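Local coordinates for hypothetical protein VC1899 (Vibrio cholerae, PDB 1XMX) that is of unknown function but may bind nucleic acid, carrying a Card1-like endonuclease domain of the PDDEXK clan, at residues Met3-Gly8 with Ser28-Phe33; Glu88-Ala93 with His112-Val117; Asp146-Phe151 with Asp330-Leu335; Thr256-Thr261 with Lys369-His374; Glu308-Gly313 with Ala339-Phe344. One frame throughout, in Å; residues are numbered along the deposited sequence.

Interaction 1: Met3-Gly8 with Ser28-Phe33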
# COMPACT_ATOMS: atom_id res chain seq x y z
N MET A 3 -14.00 -11.87 28.74
CA MET A 3 -14.55 -10.60 29.17
C MET A 3 -13.73 -9.42 28.64
O MET A 3 -14.11 -8.25 28.83
CB MET A 3 -14.71 -10.56 30.71
CG MET A 3 -15.61 -11.71 31.28
SD MET A 3 -17.09 -12.08 30.25
CE MET A 3 -18.03 -10.59 30.65
N ALA A 4 -12.61 -9.69 27.97
CA ALA A 4 -11.78 -8.57 27.54
C ALA A 4 -12.31 -8.00 26.22
O ALA A 4 -12.34 -8.70 25.18
CB ALA A 4 -10.27 -8.97 27.40
N ILE A 5 -12.66 -6.73 26.22
CA ILE A 5 -13.07 -6.13 24.93
C ILE A 5 -12.50 -4.75 24.69
O ILE A 5 -12.13 -4.06 25.65
CB ILE A 5 -14.61 -6.17 24.76
CG1 ILE A 5 -15.31 -4.98 25.34
CG2 ILE A 5 -15.22 -7.32 25.48
CD1 ILE A 5 -16.81 -5.02 24.91
N HIS A 6 -12.39 -4.36 23.42
CA HIS A 6 -12.06 -2.98 23.05
C HIS A 6 -13.31 -2.14 22.72
O HIS A 6 -14.30 -2.69 22.28
CB HIS A 6 -11.12 -2.99 21.80
CG HIS A 6 -9.74 -3.44 22.12
ND1 HIS A 6 -8.68 -3.29 21.26
CD2 HIS A 6 -9.23 -4.01 23.25
CE1 HIS A 6 -7.58 -3.77 21.82
NE2 HIS A 6 -7.88 -4.20 23.02
N VAL A 7 -13.24 -0.82 22.90
CA VAL A 7 -14.23 0.06 22.34
C VAL A 7 -13.48 1.09 21.50
O VAL A 7 -12.44 1.55 21.91
CB VAL A 7 -15.10 0.73 23.41
CG1 VAL A 7 -16.09 1.73 22.73
CG2 VAL A 7 -15.88 -0.36 24.19
N GLY A 8 -13.99 1.41 20.30
CA GLY A 8 -13.30 2.37 19.43
C GLY A 8 -14.31 3.25 18.76
O GLY A 8 -15.48 2.89 18.70
N SER A 28 -7.91 -9.21 24.06
CA SER A 28 -9.27 -8.96 23.56
C SER A 28 -9.52 -9.53 22.20
O SER A 28 -8.71 -9.29 21.29
CB SER A 28 -9.62 -7.46 23.56
OG SER A 28 -9.24 -6.96 24.83
N ARG A 29 -10.64 -10.22 22.02
CA ARG A 29 -11.00 -10.67 20.65
C ARG A 29 -12.40 -10.19 20.28
O ARG A 29 -13.12 -10.81 19.52
CB ARG A 29 -10.81 -12.19 20.47
CG ARG A 29 -11.55 -13.01 21.50
CD ARG A 29 -11.30 -14.54 21.43
NE ARG A 29 -11.98 -15.29 22.52
CZ ARG A 29 -13.29 -15.19 22.80
NH1 ARG A 29 -14.06 -14.37 22.09
NH2 ARG A 29 -13.84 -15.93 23.79
N HIS A 30 -12.78 -9.06 20.86
CA HIS A 30 -14.05 -8.42 20.61
C HIS A 30 -13.87 -6.92 20.71
O HIS A 30 -13.07 -6.42 21.52
CB HIS A 30 -15.14 -8.91 21.58
CG HIS A 30 -16.52 -8.44 21.19
ND1 HIS A 30 -17.16 -7.38 21.82
CD2 HIS A 30 -17.38 -8.85 20.22
CE1 HIS A 30 -18.35 -7.19 21.27
NE2 HIS A 30 -18.50 -8.06 20.29
N ILE A 31 -14.60 -6.19 19.85
CA ILE A 31 -14.61 -4.73 19.89
C ILE A 31 -15.99 -4.24 19.56
O ILE A 31 -16.68 -4.77 18.67
CB ILE A 31 -13.56 -4.10 18.92
CG1 ILE A 31 -13.64 -2.55 18.91
CG2 ILE A 31 -13.68 -4.72 17.47
CD1 ILE A 31 -12.39 -1.81 18.36
N ILE A 32 -16.37 -3.17 20.24
CA ILE A 32 -17.60 -2.45 19.93
C ILE A 32 -17.18 -1.14 19.37
O ILE A 32 -16.43 -0.37 20.02
CB ILE A 32 -18.46 -2.22 21.22
CG1 ILE A 32 -18.85 -3.58 21.79
CG2 ILE A 32 -19.69 -1.28 20.99
CD1 ILE A 32 -19.42 -3.54 23.15
N PHE A 33 -17.63 -0.90 18.14
CA PHE A 33 -17.34 0.36 17.47
C PHE A 33 -18.51 1.27 17.78
O PHE A 33 -19.63 0.84 17.75
CB PHE A 33 -17.24 0.14 15.96
CG PHE A 33 -16.08 -0.69 15.53
CD1 PHE A 33 -14.80 -0.15 15.48
CD2 PHE A 33 -16.27 -1.99 15.12
CE1 PHE A 33 -13.71 -0.92 15.04
CE2 PHE A 33 -15.19 -2.76 14.69
CZ PHE A 33 -13.92 -2.22 14.64
O HOH W 1 -12.50 -11.08 24.02
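With chi1 at 88°, Ile5 sets CG1 between its backbone N and carbonyl carbon, while Ile32 holds its own CG1 beside the backbone N; the two chains then cross obliquely and their CD1 methyls meet at 3.5 Å, a tight fit for two carbons. Beta-branched residues suit this place, since they accept the extended backbone and cover the sheet with methyl groups. Ile5 also lies side by side with His30. The strands involved, 4-9 and 30-35, are the parallel neighbours of a beta-alpha-beta unit whose connecting helix is 15-22. Three backbone bonds join them: His6 N to His30 O at 2.9 Å, Ile32 N to His6 O at 2.9 Å and Gly8 N to Ile32 O at 3.0 Å. His6 and Ile31 share the face on which helix 15-22 packs, joined at Ile31 by helix 40-52, and His6 CB lies 3.9 Å from Ile31 CD1. Gly8, on the same face, brings its backbone N 4.1 Å from that methyl with no side chain between. Before His6 the direct bonding lapses, and a water joins the two segments: it donates to Ala4 O at 2.7 Å and accepts from Arg29 N. Next to it Ser28 OG touches Ala4 CB at 3.4 Å, and the same hydroxyl hydrogen-bonds a glycerol, probably from the crystallisation liquor.

Interaction 2: Glu88-Ala93 with His112-Val117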
# COMPACT_ATOMS: atom_id res chain seq x y z
N GLU A 88 -14.28 -6.34 30.71
CA GLU A 88 -13.02 -5.67 30.97
C GLU A 88 -12.66 -4.76 29.80
O GLU A 88 -11.95 -5.17 28.87
CB GLU A 88 -11.97 -6.71 31.35
CG GLU A 88 -12.38 -7.40 32.69
CD GLU A 88 -11.76 -8.76 32.86
OE1 GLU A 88 -10.98 -9.14 31.96
OE2 GLU A 88 -12.05 -9.46 33.88
N VAL A 89 -13.21 -3.54 29.85
CA VAL A 89 -13.15 -2.60 28.75
C VAL A 89 -11.79 -1.92 28.61
O VAL A 89 -11.16 -1.53 29.59
CB VAL A 89 -14.27 -1.54 28.83
CG1 VAL A 89 -14.17 -0.54 27.66
CG2 VAL A 89 -15.60 -2.23 28.78
N LYS A 90 -11.35 -1.80 27.37
CA LYS A 90 -10.21 -0.97 27.06
C LYS A 90 -10.64 -0.05 25.94
O LYS A 90 -11.18 -0.49 24.90
CB LYS A 90 -8.98 -1.80 26.64
CG LYS A 90 -8.41 -2.63 27.73
CD LYS A 90 -6.92 -2.91 27.42
CE LYS A 90 -6.50 -4.24 28.03
NZ LYS A 90 -5.00 -4.57 28.19
N PHE A 91 -10.38 1.22 26.14
CA PHE A 91 -10.84 2.23 25.23
C PHE A 91 -9.64 2.59 24.32
O PHE A 91 -8.59 3.07 24.78
CB PHE A 91 -11.40 3.45 25.96
CG PHE A 91 -11.82 4.62 25.03
CD1 PHE A 91 -12.46 4.38 23.79
CD2 PHE A 91 -11.59 5.95 25.41
CE1 PHE A 91 -12.84 5.47 22.95
CE2 PHE A 91 -11.96 7.00 24.61
CZ PHE A 91 -12.60 6.78 23.37
N ASN A 92 -9.82 2.30 23.05
CA ASN A 92 -8.91 2.71 22.02
C ASN A 92 -9.34 4.11 21.52
O ASN A 92 -10.34 4.25 20.81
CB ASN A 92 -8.94 1.72 20.87
CG ASN A 92 -7.93 2.07 19.75
OD1 ASN A 92 -7.51 3.25 19.60
ND2 ASN A 92 -7.55 1.05 18.94
N ALA A 93 -8.60 5.11 21.95
CA ALA A 93 -8.88 6.49 21.64
C ALA A 93 -8.10 6.97 20.42
O ALA A 93 -7.87 8.18 20.28
CB ALA A 93 -8.48 7.36 22.87
N HIS A 112 -12.84 3.97 35.28
CA HIS A 112 -11.49 3.43 35.52
C HIS A 112 -11.06 2.38 34.49
O HIS A 112 -10.23 1.52 34.79
CB HIS A 112 -11.39 2.83 36.92
CG HIS A 112 -11.64 3.83 37.99
ND1 HIS A 112 -11.26 5.15 37.87
CD2 HIS A 112 -12.30 3.74 39.18
CE1 HIS A 112 -11.64 5.82 38.94
NE2 HIS A 112 -12.27 4.99 39.75
N TRP A 113 -11.60 2.46 33.28
CA TRP A 113 -11.21 1.53 32.26
C TRP A 113 -9.99 2.10 31.59
O TRP A 113 -9.89 3.30 31.46
CB TRP A 113 -12.34 1.33 31.27
CG TRP A 113 -13.43 0.47 31.83
CD1 TRP A 113 -13.29 -0.58 32.74
CD2 TRP A 113 -14.83 0.58 31.55
NE1 TRP A 113 -14.54 -1.11 33.02
CE2 TRP A 113 -15.49 -0.44 32.28
CE3 TRP A 113 -15.60 1.41 30.73
CZ2 TRP A 113 -16.85 -0.62 32.22
CZ3 TRP A 113 -16.97 1.23 30.70
CH2 TRP A 113 -17.57 0.23 31.43
N PRO A 114 -9.01 1.25 31.26
CA PRO A 114 -7.78 1.70 30.60
C PRO A 114 -8.04 2.32 29.26
O PRO A 114 -8.99 1.94 28.53
CB PRO A 114 -6.90 0.44 30.47
CG PRO A 114 -7.53 -0.61 31.39
CD PRO A 114 -9.00 -0.20 31.59
N ILE A 115 -7.19 3.29 28.92
CA ILE A 115 -7.37 4.06 27.69
C ILE A 115 -6.02 4.19 27.00
O ILE A 115 -5.04 4.55 27.64
CB ILE A 115 -7.92 5.52 27.96
CG1 ILE A 115 -9.31 5.48 28.66
CG2 ILE A 115 -8.05 6.26 26.63
CD1 ILE A 115 -9.66 6.76 29.43
N PHE A 116 -5.97 3.89 25.70
CA PHE A 116 -4.72 3.99 24.97
C PHE A 116 -4.96 4.62 23.63
O PHE A 116 -6.12 4.68 23.16
CB PHE A 116 -4.09 2.60 24.79
CG PHE A 116 -4.87 1.70 23.84
CD1 PHE A 116 -4.71 1.81 22.45
CD2 PHE A 116 -5.74 0.75 24.32
CE1 PHE A 116 -5.38 0.99 21.56
CE2 PHE A 116 -6.42 -0.09 23.43
CZ PHE A 116 -6.22 0.01 22.05
N VAL A 117 -3.87 5.10 23.01
CA VAL A 117 -3.82 5.68 21.67
C VAL A 117 -2.62 5.11 20.92
O VAL A 117 -1.55 5.01 21.47
CB VAL A 117 -3.71 7.21 21.68
CG1 VAL A 117 -3.47 7.73 20.27
CG2 VAL A 117 -5.01 7.87 22.20
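Strands 88-92 and 115-118 run parallel in the N-terminal sheet, and an aromatic residue packs against each end of their pairing. Val89 CB sits over one face of the Trp113 indole, 3.7 Å from the centroid of the five-membered ring, in a CH-pi contact. On that same face CG1 comes nearest CE3 and CG2 nearest CE2. Pro114, which has no N-H to offer, presses CD to 3.2 Å from Val89 O. From there the backbones bond regularly, Phe91 N to Pro114 O at 2.9 Å, almost straight at 175°, then Phe116 N to Phe91 O at 2.9 Å and Ala93 N to Phe116 O at 2.8 Å. Helix 98-110 completes this beta-alpha-beta unit and covers the face bearing Phe91 and Ile115, whose CD2 and CG2 touch at 3.8 Å. On the other face, Phe116 has CG between its backbone N and carbonyl carbon (chi1 69°), which swings the ring back over Asn92. Asn92 CA lies over that ring, Asn92 CG comes to 3.3 Å from Phe116 CE1, and the amide plane is turned 43° from the ring. The amide ends are held by other groups: OD1 by Ser94 OG, ND2 by the carbonyl of Arg16.

Interaction 3: Asp146-Phe151 with Asp330-Leu335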
# COMPACT_ATOMS: atom_id res chain seq x y z
N ASP A 146 -6.56 -6.23 3.30
CA ASP A 146 -7.33 -5.72 4.45
C ASP A 146 -7.41 -4.24 4.39
O ASP A 146 -8.48 -3.65 4.70
CB ASP A 146 -6.59 -6.03 5.72
CG ASP A 146 -6.79 -7.42 6.14
OD1 ASP A 146 -7.80 -8.03 5.64
OD2 ASP A 146 -5.96 -7.89 6.96
N TYR A 147 -6.29 -3.63 3.99
CA TYR A 147 -6.22 -2.19 3.85
C TYR A 147 -7.20 -1.70 2.83
O TYR A 147 -7.91 -0.73 3.07
CB TYR A 147 -4.82 -1.75 3.41
CG TYR A 147 -4.23 -0.78 4.40
CD1 TYR A 147 -4.63 0.54 4.43
CD2 TYR A 147 -3.29 -1.20 5.34
CE1 TYR A 147 -4.10 1.43 5.34
CE2 TYR A 147 -2.74 -0.31 6.28
CZ TYR A 147 -3.15 1.00 6.25
OH TYR A 147 -2.64 1.89 7.14
N LEU A 148 -7.26 -2.36 1.67
CA LEU A 148 -8.20 -1.92 0.65
C LEU A 148 -9.63 -2.06 1.12
O LEU A 148 -10.45 -1.15 0.88
CB LEU A 148 -7.97 -2.62 -0.69
CG LEU A 148 -6.56 -2.40 -1.28
CD1 LEU A 148 -6.32 -3.28 -2.48
CD2 LEU A 148 -6.32 -0.96 -1.64
N THR A 149 -9.96 -3.18 1.77
CA THR A 149 -11.31 -3.39 2.25
C THR A 149 -11.69 -2.24 3.19
O THR A 149 -12.75 -1.61 3.06
CB THR A 149 -11.42 -4.70 3.00
OG1 THR A 149 -11.09 -5.74 2.10
CG2 THR A 149 -12.83 -4.91 3.59
N ILE A 150 -10.83 -1.97 4.14
CA ILE A 150 -11.11 -0.92 5.10
C ILE A 150 -11.49 0.37 4.40
O ILE A 150 -12.41 1.06 4.87
CB ILE A 150 -9.94 -0.67 6.06
CG1 ILE A 150 -9.82 -1.87 7.02
CG2 ILE A 150 -10.16 0.68 6.83
CD1 ILE A 150 -8.60 -1.80 7.94
N PHE A 151 -10.80 0.71 3.31
CA PHE A 151 -11.05 1.97 2.62
C PHE A 151 -12.03 1.93 1.44
O PHE A 151 -12.10 2.86 0.64
CB PHE A 151 -9.74 2.65 2.24
CG PHE A 151 -9.03 3.25 3.43
CD1 PHE A 151 -9.37 4.51 3.89
CD2 PHE A 151 -8.03 2.56 4.09
CE1 PHE A 151 -8.74 5.05 4.97
CE2 PHE A 151 -7.40 3.11 5.16
CZ PHE A 151 -7.74 4.36 5.60
N ASP A 330 -4.14 8.78 -0.69
CA ASP A 330 -5.18 9.25 0.22
C ASP A 330 -6.38 8.32 0.31
O ASP A 330 -6.75 7.86 1.39
CB ASP A 330 -5.63 10.66 -0.21
CG ASP A 330 -4.46 11.69 -0.14
OD1 ASP A 330 -3.53 11.49 0.73
OD2 ASP A 330 -4.47 12.69 -0.94
N LEU A 331 -6.97 8.04 -0.85
CA LEU A 331 -8.21 7.31 -0.95
C LEU A 331 -8.06 5.83 -0.61
O LEU A 331 -9.05 5.18 -0.25
CB LEU A 331 -8.76 7.45 -2.38
CG LEU A 331 -9.85 8.53 -2.59
CD1 LEU A 331 -9.52 9.52 -3.65
CD2 LEU A 331 -11.22 7.91 -2.91
N LEU A 332 -6.86 5.26 -0.75
CA LEU A 332 -6.69 3.81 -0.52
C LEU A 332 -6.04 3.45 0.83
O LEU A 332 -6.07 2.29 1.30
CB LEU A 332 -5.93 3.15 -1.70
CG LEU A 332 -6.55 3.24 -3.14
CD1 LEU A 332 -5.67 2.61 -4.15
CD2 LEU A 332 -7.92 2.60 -3.30
N GLY A 333 -5.40 4.42 1.46
CA GLY A 333 -4.75 4.11 2.71
C GLY A 333 -4.83 5.21 3.74
O GLY A 333 -4.16 5.13 4.78
N GLY A 334 -5.54 6.28 3.41
CA GLY A 334 -5.80 7.31 4.39
C GLY A 334 -4.60 8.11 4.73
O GLY A 334 -3.67 8.20 3.94
N LEU A 335 -4.60 8.69 5.92
CA LEU A 335 -3.68 9.76 6.24
C LEU A 335 -2.22 9.34 6.40
O LEU A 335 -1.31 10.16 6.24
CB LEU A 335 -4.10 10.48 7.51
CG LEU A 335 -5.43 11.23 7.60
CD1 LEU A 335 -5.51 12.02 8.94
CD2 LEU A 335 -5.49 12.17 6.44
O HOH W 2 -1.75 3.94 5.59
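Tyr147 OH and Gly333 O are joined by one water, which donates to the phenol oxygen at 2.7 Å and to the carbonyl at 2.8 Å; the hydroxyl is also hydrogen-bonded to the carbonyl of Asn302. The Tyr147 ring turns its edge to the second segment, with CE1 3.7 Å from Gly333 O. Phe151, just past the end of helix 144-150, lays a ring face on the peptide that follows Gly333: CZ is 3.6 Å from both Gly333 C and Gly334 N, and Gly333 CA makes a CH-pi contact. Here the C-terminal ends of two helices meet, 144-150 and 321-333, the latter within the Card1-like endonuclease region. Glycines suit the spot because the ring lies directly against the main chain, and Gly334 takes a positive phi of 71° as the chain leaves the helix. The same ring brings CD2 to 3.4 Å from Leu332 O. Beside the aromatics, Leu148 reaches across with CD2 to 4.1 Å from Leu332 CB.

Interaction 4: Thr256-Thr261 with Lys369-His374; sequences TLVHST and KDLKTH
Between segments 256-261 and 369-374 the CA atoms of Thr261 and Lys372 are nearest, 6.1 Å apart, and helix 371-380 is only in its first turn there. Leu371 points toward helix 243-266 and does most of the touching through one methyl. With CG anti to the backbone N (chi1 177°), its CD2 reaches Leu257 CD2 at 3.6 Å, the two side chains running alongside with opposite headings. Val258 meets the same methyl more loosely, crossing at about a right angle with CG2 4.1 Å away. Both helices lie in the Card1-like endonuclease region, and Leu371 also packs on Ile363 of strand 361-363, so this apolar residue ties the C-terminal helix to the sheet as well as to helix 243-266. Thr261 suits a helix-helix surface because its two branches do different work. Its OG1 donates back to Leu257 O at 2.7 Å, from above the carbonyl plane, while Thr261 N bonds the same oxygen at 2.8 Å from the opposite face. With the hydroxyl turned back to its own helix, CG2 is left to pack against the neighbour, 3.6 Å from Lys372 CB. Lys372 also touches Gln264 and Ile265 farther along the first helix.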
# COMPACT_ATOMS: atom_id res chain seq x y z
N THR A 256 8.78 -5.32 -11.95
CA THR A 256 9.28 -6.62 -11.54
C THR A 256 10.55 -6.53 -10.70
O THR A 256 10.66 -7.24 -9.70
CB THR A 256 9.60 -7.48 -12.79
OG1 THR A 256 8.40 -7.65 -13.55
CG2 THR A 256 10.08 -8.86 -12.37
N LEU A 257 11.51 -5.71 -11.14
CA LEU A 257 12.74 -5.39 -10.41
C LEU A 257 12.42 -4.72 -9.05
O LEU A 257 12.98 -5.09 -8.00
CB LEU A 257 13.63 -4.45 -11.25
CG LEU A 257 14.84 -3.88 -10.49
CD1 LEU A 257 15.91 -4.92 -10.17
CD2 LEU A 257 15.39 -2.70 -11.28
N VAL A 258 11.52 -3.74 -9.05
CA VAL A 258 11.17 -3.09 -7.81
C VAL A 258 10.50 -4.09 -6.86
O VAL A 258 10.82 -4.13 -5.67
CB VAL A 258 10.24 -1.90 -7.99
CG1 VAL A 258 9.75 -1.41 -6.57
CG2 VAL A 258 10.95 -0.78 -8.82
N HIS A 259 9.59 -4.90 -7.35
CA HIS A 259 8.99 -5.90 -6.50
C HIS A 259 10.04 -6.88 -5.93
O HIS A 259 10.02 -7.21 -4.75
CB HIS A 259 7.91 -6.63 -7.27
CG HIS A 259 7.25 -7.72 -6.50
ND1 HIS A 259 6.40 -7.48 -5.43
CD2 HIS A 259 7.30 -9.07 -6.66
CE1 HIS A 259 5.94 -8.63 -4.98
NE2 HIS A 259 6.47 -9.61 -5.70
N SER A 260 10.93 -7.34 -6.79
CA SER A 260 11.98 -8.25 -6.40
C SER A 260 12.94 -7.64 -5.36
O SER A 260 13.45 -8.35 -4.52
CB SER A 260 12.75 -8.68 -7.63
OG SER A 260 11.98 -9.63 -8.38
N THR A 261 13.23 -6.36 -5.50
CA THR A 261 14.06 -5.61 -4.55
C THR A 261 13.39 -5.40 -3.17
O THR A 261 14.03 -5.53 -2.14
CB THR A 261 14.43 -4.25 -5.19
OG1 THR A 261 15.10 -4.54 -6.41
CG2 THR A 261 15.32 -3.41 -4.29
N LYS A 369 20.55 3.11 -10.00
CA LYS A 369 21.69 2.23 -9.66
C LYS A 369 21.81 2.02 -8.13
O LYS A 369 22.48 1.11 -7.68
CB LYS A 369 23.00 2.70 -10.29
CG LYS A 369 23.35 4.14 -10.02
CD LYS A 369 23.47 4.93 -11.38
CE LYS A 369 24.78 4.63 -12.14
NZ LYS A 369 24.53 4.36 -13.62
N ASP A 370 21.12 2.83 -7.33
CA ASP A 370 21.01 2.57 -5.90
C ASP A 370 19.57 2.27 -5.46
O ASP A 370 19.12 2.73 -4.44
CB ASP A 370 21.57 3.75 -5.19
CG ASP A 370 23.03 3.92 -5.49
OD1 ASP A 370 23.83 3.02 -5.14
OD2 ASP A 370 23.40 4.92 -6.11
N LEU A 371 18.85 1.51 -6.27
CA LEU A 371 17.42 1.33 -6.07
C LEU A 371 17.23 0.75 -4.67
O LEU A 371 16.39 1.18 -3.92
CB LEU A 371 16.83 0.39 -7.14
CG LEU A 371 15.35 -0.02 -7.08
CD1 LEU A 371 14.36 1.20 -7.10
CD2 LEU A 371 14.99 -0.99 -8.17
N LYS A 372 18.04 -0.23 -4.33
CA LYS A 372 17.76 -0.99 -3.13
C LYS A 372 17.98 -0.12 -1.87
O LYS A 372 17.20 -0.18 -0.95
CB LYS A 372 18.58 -2.29 -3.11
CG LYS A 372 18.42 -3.06 -1.79
CD LYS A 372 18.78 -4.50 -2.01
CE LYS A 372 19.84 -4.96 -1.04
NZ LYS A 372 19.14 -5.37 0.23
N THR A 373 19.01 0.71 -1.88
CA THR A 373 19.28 1.65 -0.81
C THR A 373 18.21 2.75 -0.66
O THR A 373 17.76 3.05 0.46
CB THR A 373 20.67 2.25 -0.99
OG1 THR A 373 21.61 1.21 -0.75
CG2 THR A 373 20.93 3.36 -0.04
N HIS A 374 17.80 3.35 -1.77
CA HIS A 374 16.77 4.39 -1.73
C HIS A 374 15.43 3.82 -1.29
O HIS A 374 14.71 4.46 -0.57
CB HIS A 374 16.63 5.10 -3.06
CG HIS A 374 17.86 5.82 -3.49
ND1 HIS A 374 18.39 6.87 -2.79
CD2 HIS A 374 18.67 5.66 -4.58
CE1 HIS A 374 19.47 7.34 -3.41
NE2 HIS A 374 19.65 6.62 -4.50

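Interaction 5: Glu308-Gly313 with Ala339-Phe344; sequences ECKTKG and AMLVSF
The Phe344 ring meets the first segment at its edge, where Thr311 O lies near the ring plane, 3.8 Å from CD2; Trp253 adds an edge-to-face contact. An aromatic suits this place, just past the strand, because helix 181-201 also packs on it. The pairing belongs to the sheet of the Card1-like endonuclease domain, with strands 303-310 and 338-343 parallel and helix 321-333 as the crossover between them. The Glu308-Cys309-Lys310 run is consistent with the E-x-K part of the PDDEXK signature. Four backbone bonds alternate along the pair: Glu308 N to Met340 O, Val342 N to Glu308 O at 2.7 Å, Lys310 N to Val342 O at 2.8 Å, and Phe344 N to Lys310 O at 2.9 Å. Glu308 and Lys310 project from one face, and Leu341 CD1 of the neighbouring strand touches the stems of both. Leu341 holds CG anti to its backbone N (chi1 170°), which carries CD1 toward strand 303-310; Glu308 CB lies 3.9 Å from that methyl. From the other face, Cys309 turns SG toward helix 243-266 and stays 4.3 Å from Val342 CB. Lys310 crosses Leu341 with its aliphatic stem, CG resting 3.8 Å from CD1, before the chain bends away at chi3 and chi4.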
# COMPACT_ATOMS: atom_id res chain seq x y z
N GLU A 308 4.46 3.59 -7.92
CA GLU A 308 4.17 3.60 -9.34
C GLU A 308 5.51 3.54 -10.05
O GLU A 308 6.43 4.31 -9.71
CB GLU A 308 3.52 4.91 -9.76
CG GLU A 308 2.97 4.85 -11.20
CD GLU A 308 2.05 6.00 -11.53
OE1 GLU A 308 1.62 6.71 -10.60
OE2 GLU A 308 1.74 6.20 -12.74
N CYS A 309 5.63 2.61 -11.00
CA CYS A 309 6.78 2.57 -11.93
C CYS A 309 6.43 3.14 -13.32
O CYS A 309 5.42 2.76 -13.90
CB CYS A 309 7.33 1.15 -12.02
SG CYS A 309 7.73 0.53 -10.38
N LYS A 310 7.19 4.12 -13.78
CA LYS A 310 7.13 4.58 -15.16
C LYS A 310 8.44 4.26 -15.90
O LYS A 310 9.55 4.44 -15.38
CB LYS A 310 6.82 6.08 -15.26
CG LYS A 310 5.36 6.42 -14.90
CD LYS A 310 5.10 7.91 -15.05
CE LYS A 310 4.95 8.37 -16.49
NZ LYS A 310 4.23 7.29 -17.27
N THR A 311 8.27 3.70 -17.11
CA THR A 311 9.37 3.53 -18.07
C THR A 311 9.34 4.58 -19.23
O THR A 311 10.31 4.71 -19.95
CB THR A 311 9.35 2.13 -18.68
OG1 THR A 311 8.05 1.93 -19.24
CG2 THR A 311 9.62 1.03 -17.63
N LYS A 312 8.25 5.34 -19.37
CA LYS A 312 8.18 6.43 -20.34
C LYS A 312 8.19 7.79 -19.63
O LYS A 312 7.98 7.87 -18.41
CB LYS A 312 6.90 6.34 -21.19
CG LYS A 312 6.92 5.35 -22.39
CD LYS A 312 8.39 5.14 -22.92
CE LYS A 312 8.53 4.68 -24.41
NZ LYS A 312 8.88 5.86 -25.28
N GLY A 313 8.39 8.86 -20.39
CA GLY A 313 8.47 10.20 -19.82
C GLY A 313 7.13 10.85 -19.52
O GLY A 313 6.09 10.47 -20.07
N ALA A 339 3.44 7.27 -0.88
CA ALA A 339 3.60 6.86 -2.26
C ALA A 339 4.89 7.38 -2.90
O ALA A 339 5.38 8.48 -2.63
CB ALA A 339 2.33 7.24 -3.13
N MET A 340 5.39 6.57 -3.81
CA MET A 340 6.62 6.84 -4.51
C MET A 340 6.42 6.68 -6.04
O MET A 340 5.67 5.81 -6.49
CB MET A 340 7.60 5.77 -4.05
CG MET A 340 8.81 5.71 -4.93
SD MET A 340 10.11 4.64 -4.34
CE MET A 340 10.85 5.67 -3.01
N LEU A 341 7.10 7.50 -6.83
CA LEU A 341 7.16 7.22 -8.29
C LEU A 341 8.58 6.81 -8.64
O LEU A 341 9.53 7.54 -8.36
CB LEU A 341 6.71 8.44 -9.10
CG LEU A 341 6.92 8.45 -10.61
CD1 LEU A 341 6.15 7.31 -11.27
CD2 LEU A 341 6.47 9.83 -11.17
N VAL A 342 8.73 5.61 -9.21
CA VAL A 342 10.04 5.20 -9.74
C VAL A 342 10.01 5.44 -11.27
O VAL A 342 9.14 4.91 -11.95
CB VAL A 342 10.37 3.73 -9.39
CG1 VAL A 342 11.70 3.30 -10.07
CG2 VAL A 342 10.40 3.55 -7.80
N SER A 343 10.95 6.23 -11.78
CA SER A 343 10.94 6.65 -13.17
C SER A 343 12.27 6.27 -13.82
O SER A 343 13.33 6.60 -13.30
CB SER A 343 10.74 8.16 -13.28
OG SER A 343 10.62 8.53 -14.66
N PHE A 344 12.19 5.54 -14.93
CA PHE A 344 13.32 5.15 -15.72
C PHE A 344 13.89 6.34 -16.49
O PHE A 344 15.11 6.42 -16.73
CB PHE A 344 12.89 4.02 -16.65
CG PHE A 344 13.97 3.56 -17.62
CD1 PHE A 344 15.08 2.85 -17.17
CD2 PHE A 344 13.84 3.80 -18.97
CE1 PHE A 344 16.07 2.41 -18.06
CE2 PHE A 344 14.81 3.36 -19.85
CZ PHE A 344 15.93 2.67 -19.40

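Overall arrangement
Interactions 1 and 2 are buried strand pairings of one N-terminal sheet: strands 4-9 and 88-92 are neighbours, and Val7 N probably bonds Lys90 O. Interaction 5 is the same kind of parallel pairing in the endonuclease sheet, about 42 Å from interaction 1 between centres and only partly buried, with a glutamate and a lysine on one face. Interaction 4, buried like 1 and 2, packs two helices beside it through aliphatic contacts, with no hydrogen bond between its segments; the two meet where Val258 touches Cys309. Interaction 3, near the centre of the chain and partly buried, depends on an aromatic face over glycines and a water bridge; its helix 321-333 is the crossover that links the strands of interaction 5.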